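Local coordinates for protein transferrin (Manduca sexta, PDB 6WB6) that carries ferric iron in insects, binding a single Fe(3+) ion per molecule together with a carbonate anion, at residues V439-K444 against Y557-L562. Numbering follows the deposited sequence.
Sequences VAVVKK and YELLCL
Val442 and Glu558 form a hydrogen-bonded antiparallel pair, exchanging two backbone bonds where strand 557-560 runs beside strand 437-443 in the mixed sheet of the C-terminal transferrin lobe, a fold of the periplasmic-binding-protein type. A third bond, Leu560 N to Ala440 O (2.7 Å), is nearly straight; beyond it, a water stands between Ala440 N, whose hydrogen it accepts, and Leu560 O, in place of a direct bond. On one face, branched, apolar Leu559 suits the buried layer: with CG anti to the carbonyl carbon (chi1 -56°), its CD2 methyl meets Val439 CG2 at 3.7 Å and also touches Val441 CG2. On the other, beside Val442, Glu558 is an acid long enough for OE1 to form a salt bridge with Arg569 of the next strand. Its extended chain crosses Lys444 at about a right angle, Glu558 CD 3.7 Å from Lys444 CG. Cut back to an alanine, this position is likely to leave Arg569 without its carboxylate mate and the Lys444 methylenes without their cover. Tyr557, whose ring packs edge-to-face with Phe552, offers a flat flank to Lys443: the two side chains point the same way, Lys443 NZ continuing to Asp537, and Lys443 CG approaches Tyr557 CE1 obliquely at 3.6 Å.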
# COMPACT_ATOMS: atom_id res chain seq x y z
N VAL A 439 17.10 20.83 -8.12
CA VAL A 439 16.79 21.66 -9.27
C VAL A 439 17.63 22.92 -9.21
O VAL A 439 18.37 23.16 -8.25
CB VAL A 439 15.30 22.01 -9.39
CG1 VAL A 439 14.47 20.75 -9.27
CG2 VAL A 439 14.88 23.04 -8.35
N ALA A 440 17.55 23.68 -10.30
CA ALA A 440 18.28 24.93 -10.50
C ALA A 440 17.24 26.00 -10.78
O ALA A 440 16.64 26.01 -11.86
CB ALA A 440 19.26 24.82 -11.65
N VAL A 441 17.05 26.90 -9.81
CA VAL A 441 16.02 27.93 -9.89
C VAL A 441 16.67 29.20 -10.43
O VAL A 441 17.74 29.62 -9.95
CB VAL A 441 15.39 28.17 -8.51
CG1 VAL A 441 14.27 29.18 -8.59
CG2 VAL A 441 14.90 26.86 -7.90
N VAL A 442 16.04 29.80 -11.45
CA VAL A 442 16.47 31.06 -12.05
C VAL A 442 15.29 32.02 -12.09
O VAL A 442 14.13 31.61 -12.05
CB VAL A 442 17.05 30.86 -13.47
CG1 VAL A 442 18.44 30.23 -13.40
CG2 VAL A 442 16.11 30.00 -14.37
N LYS A 443 15.59 33.32 -12.14
CA LYS A 443 14.55 34.31 -12.39
C LYS A 443 14.07 34.20 -13.83
O LYS A 443 14.84 33.86 -14.74
CB LYS A 443 15.06 35.72 -12.12
CG LYS A 443 15.32 36.01 -10.66
CD LYS A 443 15.31 37.49 -10.36
CE LYS A 443 15.56 37.71 -8.87
NZ LYS A 443 15.69 39.13 -8.46
N LYS A 444 12.80 34.50 -14.05
CA LYS A 444 12.30 34.47 -15.41
C LYS A 444 13.05 35.49 -16.25
O LYS A 444 13.34 36.59 -15.79
CB LYS A 444 10.80 34.74 -15.46
CG LYS A 444 9.97 33.54 -15.05
CD LYS A 444 8.57 33.60 -15.59
CE LYS A 444 7.67 32.61 -14.85
NZ LYS A 444 6.32 32.51 -15.45
N TYR A 557 9.85 33.05 -11.09
CA TYR A 557 10.96 32.11 -11.10
C TYR A 557 10.65 30.92 -11.99
O TYR A 557 9.49 30.56 -12.21
CB TYR A 557 11.28 31.63 -9.70
CG TYR A 557 11.78 32.75 -8.86
CD1 TYR A 557 13.13 33.09 -8.87
CD2 TYR A 557 10.92 33.48 -8.06
CE1 TYR A 557 13.61 34.12 -8.09
CE2 TYR A 557 11.39 34.52 -7.26
CZ TYR A 557 12.74 34.84 -7.29
OH TYR A 557 13.24 35.87 -6.52
N GLU A 558 11.72 30.32 -12.51
CA GLU A 558 11.65 29.19 -13.41
C GLU A 558 12.70 28.18 -13.00
O GLU A 558 13.61 28.48 -12.22
CB GLU A 558 11.90 29.61 -14.86
CG GLU A 558 10.70 29.85 -15.70
CD GLU A 558 11.10 30.56 -16.98
OE1 GLU A 558 12.29 30.95 -17.07
OE2 GLU A 558 10.25 30.74 -17.87
N LEU A 559 12.61 26.99 -13.57
CA LEU A 559 13.65 25.98 -13.43
C LEU A 559 14.52 25.97 -14.67
O LEU A 559 14.01 26.10 -15.79
CB LEU A 559 13.04 24.60 -13.20
CG LEU A 559 12.12 24.61 -11.98
CD1 LEU A 559 11.48 23.23 -11.76
CD2 LEU A 559 12.89 25.08 -10.72
N LEU A 560 15.82 25.88 -14.46
CA LEU A 560 16.80 25.70 -15.52
C LEU A 560 17.01 24.21 -15.71
O LEU A 560 17.53 23.54 -14.81
CB LEU A 560 18.11 26.39 -15.14
CG LEU A 560 19.30 26.25 -16.08
CD1 LEU A 560 18.95 26.88 -17.40
CD2 LEU A 560 20.55 26.87 -15.47
N CYS A 561 16.62 23.69 -16.88
CA CYS A 561 16.60 22.26 -17.17
C CYS A 561 17.99 21.73 -17.53
O CYS A 561 18.24 21.24 -18.63
CB CYS A 561 15.61 21.97 -18.28
SG CYS A 561 14.06 22.81 -18.08
N LEU A 562 18.91 21.83 -16.58
CA LEU A 562 20.25 21.33 -16.84
C LEU A 562 20.26 19.86 -17.23
O LEU A 562 21.24 19.39 -17.83
CB LEU A 562 21.14 21.58 -15.61
CG LEU A 562 21.43 23.06 -15.31
CD1 LEU A 562 22.05 23.30 -13.93
CD2 LEU A 562 22.35 23.60 -16.39
O HOH W 1 16.13 22.74 -12.61